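PDB 3F9S: putative polyketide cyclase from Acidithiobacillus ferrooxidans, which probably acts as a polyketide cyclase of the SnoaL-like family in the NTF2 clan, on a substrate that is not known. Local coordinates for residues 19-25 / 59-64. Residues are numbered along the deposited sequence; the frame is centred on the assembly and turned at random.
Sequences VWSEGNI and RVKTLR
In this SnoaL-like, NTF2-type fold, the C-terminal end of helix 8-21 and the turn after it pack against helix 53-66 through Trp-20 and Arg-64. Val-60 CG1 sits over one face of the indole, 4.0 Å from the centroid of the six-membered ring and 8° off its normal, a CH-pi contact. CG2 of the same valine lies 3.5 Å from Trp-20 CZ2, while Leu-63 CB meets the ring at its edge. The indole NE1 donates a hydrogen bond to Tyr-56 OH, which helps to set the ring's rotation. Beyond Val-60 comes Ile-25, whose CD1 presses unusually close to Val-60 CG1, at 3.2 Å.

The Arg-64 chain bends at chi2 (-83°) and again at chi3, which lays its guanidinium flat against the turn. One face rests on the backbone at Glu-22 C and Gly-23 N, with Gly-23 CA 3.3 Å from Arg-64 NE. Gly-23 has positive phi, and with no side chain it leaves room for this group. Arg-64 NH1 gives a weak, bent hydrogen bond to Trp-20 O (3.1 Å, 130°) and lies equally near Ser-21 O. The arginine's positive charge thus lies beside carbonyls at the helix C-terminus, where it would be expected to offset the negative end of the helix dipole.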
ATOM      1  N   VAL A  19       0.813  20.409   0.744  1.00 25.29           N
ATOM      2  CA  VAL A  19      -0.474  20.096   1.348  1.00 26.23           C
ATOM      3  C   VAL A  19      -0.340  19.171   2.549  1.00 25.53           C
ATOM      4  O   VAL A  19      -0.825  19.494   3.627  1.00 26.60           O
ATOM      5  CB  VAL A  19      -1.445  19.478   0.334  1.00 26.31           C
ATOM      6  CG1 VAL A  19      -2.761  19.049   1.018  1.00 24.81           C
ATOM      7  CG2 VAL A  19      -1.708  20.457  -0.798  1.00 25.92           C
ATOM      8  N   TRP A  20       0.356  18.059   2.364  1.00 25.17           N
ATOM      9  CA  TRP A  20       0.356  16.994   3.359  1.00 26.43           C
ATOM     10  C   TRP A  20       1.404  17.061   4.423  1.00 27.57           C
ATOM     11  O   TRP A  20       1.134  16.657   5.553  1.00 29.27           O
ATOM     12  CB  TRP A  20       0.365  15.643   2.655  1.00 25.86           C
ATOM     13  CG  TRP A  20      -0.964  15.435   2.069  1.00 23.67           C
ATOM     14  CD1 TRP A  20      -1.341  15.697   0.796  1.00 26.69           C
ATOM     15  CD2 TRP A  20      -2.149  15.069   2.786  1.00 24.22           C
ATOM     16  NE1 TRP A  20      -2.683  15.461   0.654  1.00 26.13           N
ATOM     17  CE2 TRP A  20      -3.208  15.076   1.860  1.00 25.24           C
ATOM     18  CE3 TRP A  20      -2.410  14.701   4.115  1.00 26.08           C
ATOM     19  CZ2 TRP A  20      -4.517  14.721   2.211  1.00 27.19           C
ATOM     20  CZ3 TRP A  20      -3.712  14.377   4.475  1.00 27.19           C
ATOM     21  CH2 TRP A  20      -4.752  14.388   3.520  1.00 27.64           C
ATOM     22  N   SER A  21       2.605  17.489   4.058  1.00 27.77           N
ATOM     23  CA  SER A  21       3.677  17.607   5.030  1.00 27.31           C
ATOM     24  C   SER A  21       3.670  18.964   5.710  1.00 27.26           C
ATOM     25  O   SER A  21       3.979  19.028   6.892  1.00 27.50           O
ATOM     26  CB  SER A  21       5.036  17.330   4.400  1.00 27.81           C
ATOM     27  OG  SER A  21       5.096  16.001   3.911  1.00 25.45           O
ATOM     28  N   GLU A  22       3.316  20.032   4.990  1.00 25.84           N
ATOM     29  CA  GLU A  22       3.335  21.397   5.531  1.00 27.66           C
ATOM     30  C   GLU A  22       1.972  21.936   5.917  1.00 27.18           C
ATOM     31  O   GLU A  22       1.903  22.958   6.587  1.00 26.48           O
ATOM     32  CB  GLU A  22       4.018  22.340   4.553  1.00 27.85           C
ATOM     33  CG  GLU A  22       5.493  22.016   4.349  1.00 28.34           C
ATOM     34  CD  GLU A  22       6.111  22.717   3.160  1.00 31.29           C
ATOM     35  OE1 GLU A  22       5.457  23.541   2.485  1.00 39.23           O
ATOM     36  OE2 GLU A  22       7.288  22.423   2.888  1.00 39.74           O
ATOM     37  N   GLY A  23       0.902  21.254   5.531  1.00 27.15           N
ATOM     38  CA  GLY A  23      -0.445  21.669   5.897  1.00 26.26           C
ATOM     39  C   GLY A  23      -0.939  22.917   5.208  1.00 26.06           C
ATOM     40  O   GLY A  23      -1.795  23.617   5.760  1.00 26.01           O
ATOM     41  N   ASN A  24      -0.419  23.190   4.011  1.00 25.22           N
ATOM     42  CA  ASN A  24      -0.848  24.316   3.215  1.00 27.42           C
ATOM     43  C   ASN A  24      -2.094  23.778   2.508  1.00 27.12           C
ATOM     44  O   ASN A  24      -2.059  23.430   1.336  1.00 27.87           O
ATOM     45  CB  ASN A  24       0.242  24.783   2.251  1.00 28.54           C
ATOM     46  CG  ASN A  24      -0.153  26.018   1.464  1.00 35.19           C
ATOM     47  OD1 ASN A  24      -1.314  26.447   1.468  1.00 32.83           O
ATOM     48  ND2 ASN A  24       0.821  26.582   0.748  1.00 35.75           N
ATOM     49  N   ILE A  25      -3.201  23.788   3.244  1.00 26.87           N
ATOM     50  CA  ILE A  25      -4.463  23.190   2.793  1.00 28.80           C
ATOM     51  C   ILE A  25      -4.941  23.819   1.486  1.00 28.14           C
ATOM     52  O   ILE A  25      -5.346  23.115   0.570  1.00 26.35           O
ATOM     53  CB  ILE A  25      -5.608  23.327   3.835  1.00 30.12           C
ATOM     54  CG1 ILE A  25      -5.223  22.809   5.225  1.00 34.83           C
ATOM     55  CG2 ILE A  25      -6.840  22.570   3.362  1.00 32.69           C
ATOM     56  CD1 ILE A  25      -4.735  21.410   5.259  1.00 35.94           C
ATOM     57  N   ARG A  59     -11.103  17.060   4.044  1.00 21.62           N
ATOM     58  CA  ARG A  59     -10.471  15.810   4.409  1.00 22.29           C
ATOM     59  C   ARG A  59      -9.035  16.056   4.843  1.00 23.20           C
ATOM     60  O   ARG A  59      -8.588  15.473   5.826  1.00 23.88           O
ATOM     61  CB  ARG A  59     -10.571  14.817   3.277  1.00 22.97           C
ATOM     62  CG  ARG A  59      -9.733  13.589   3.447  1.00 21.25           C
ATOM     63  CD  ARG A  59     -10.050  12.653   2.356  1.00 24.65           C
ATOM     64  NE  ARG A  59      -9.214  11.463   2.464  1.00 27.55           N
ATOM     65  CZ  ARG A  59      -7.941  11.400   2.094  1.00 30.21           C
ATOM     66  NH1 ARG A  59      -7.306  12.434   1.564  1.00 27.89           N
ATOM     67  NH2 ARG A  59      -7.285  10.257   2.236  1.00 30.11           N
ATOM     68  N   VAL A  60      -8.322  16.918   4.126  1.00 23.59           N
ATOM     69  CA  VAL A  60      -6.952  17.251   4.533  1.00 24.67           C
ATOM     70  C   VAL A  60      -6.957  17.821   5.941  1.00 24.91           C
ATOM     71  O   VAL A  60      -6.166  17.394   6.780  1.00 26.36           O
ATOM     72  CB  VAL A  60      -6.256  18.248   3.614  1.00 25.07           C
ATOM     73  CG1 VAL A  60      -4.782  18.422   4.084  1.00 25.54           C
ATOM     74  CG2 VAL A  60      -6.291  17.768   2.180  1.00 23.83           C
ATOM     75  N   LYS A  61      -7.880  18.736   6.207  1.00 23.48           N
ATOM     76  CA  LYS A  61      -7.969  19.363   7.524  1.00 24.07           C
ATOM     77  C   LYS A  61      -8.166  18.327   8.629  1.00 24.02           C
ATOM     78  O   LYS A  61      -7.534  18.427   9.676  1.00 24.57           O
ATOM     79  CB  LYS A  61      -9.079  20.403   7.586  1.00 24.17           C
ATOM     80  CG  LYS A  61      -8.864  21.638   6.708  1.00 26.81           C
ATOM     81  CD  LYS A  61     -10.114  22.521   6.774  1.00 26.60           C
ATOM     82  CE  LYS A  61     -10.215  23.476   5.607  1.00 32.93           C
ATOM     83  NZ  LYS A  61     -11.482  24.276   5.703  1.00 28.43           N
ATOM     84  N   THR A  62      -9.030  17.341   8.382  1.00 23.26           N
ATOM     85  CA  THR A  62      -9.302  16.294   9.376  1.00 24.85           C
ATOM     86  C   THR A  62      -8.094  15.410   9.613  1.00 27.05           C
ATOM     87  O   THR A  62      -7.706  15.188  10.753  1.00 28.61           O
ATOM     88  CB  THR A  62     -10.487  15.437   8.951  1.00 24.22           C
ATOM     89  OG1 THR A  62     -11.641  16.235   9.138  1.00 26.13           O
ATOM     90  CG2 THR A  62     -10.656  14.204   9.819  1.00 28.70           C
ATOM     91  N   LEU A  63      -7.515  14.924   8.527  1.00 27.99           N
ATOM     92  CA  LEU A  63      -6.348  14.062   8.623  1.00 30.96           C
ATOM     93  C   LEU A  63      -5.141  14.806   9.183  1.00 31.37           C
ATOM     94  O   LEU A  63      -4.409  14.263  10.012  1.00 34.40           O
ATOM     95  CB  LEU A  63      -6.033  13.436   7.272  1.00 30.74           C
ATOM     96  CG  LEU A  63      -6.898  12.265   6.810  1.00 32.99           C
ATOM     97  CD1 LEU A  63      -8.391  12.465   6.931  1.00 39.67           C
ATOM     98  CD2 LEU A  63      -6.527  11.936   5.363  1.00 34.43           C
ATOM     99  N   ARG A  64      -4.935  16.050   8.763  1.00 31.90           N
ATOM    100  CA  ARG A  64      -3.805  16.841   9.277  1.00 32.59           C
ATOM    101  C   ARG A  64      -3.980  17.112  10.768  1.00 31.11           C
ATOM    102  O   ARG A  64      -3.021  16.994  11.512  1.00 30.82           O
ATOM    103  CB  ARG A  64      -3.585  18.146   8.495  1.00 34.35           C
ATOM    104  CG  ARG A  64      -2.918  17.951   7.098  1.00 36.41           C
ATOM    105  CD  ARG A  64      -1.396  17.840   7.176  1.00 39.88           C
ATOM    106  NE  ARG A  64      -0.851  19.034   7.826  1.00 41.62           N
ATOM    107  CZ  ARG A  64       0.383  19.201   8.289  1.00 41.70           C
ATOM    108  NH1 ARG A  64       1.293  18.244   8.220  1.00 38.46           N
ATOM    109  NH2 ARG A  64       0.713  20.361   8.858  1.00 46.21           N
TER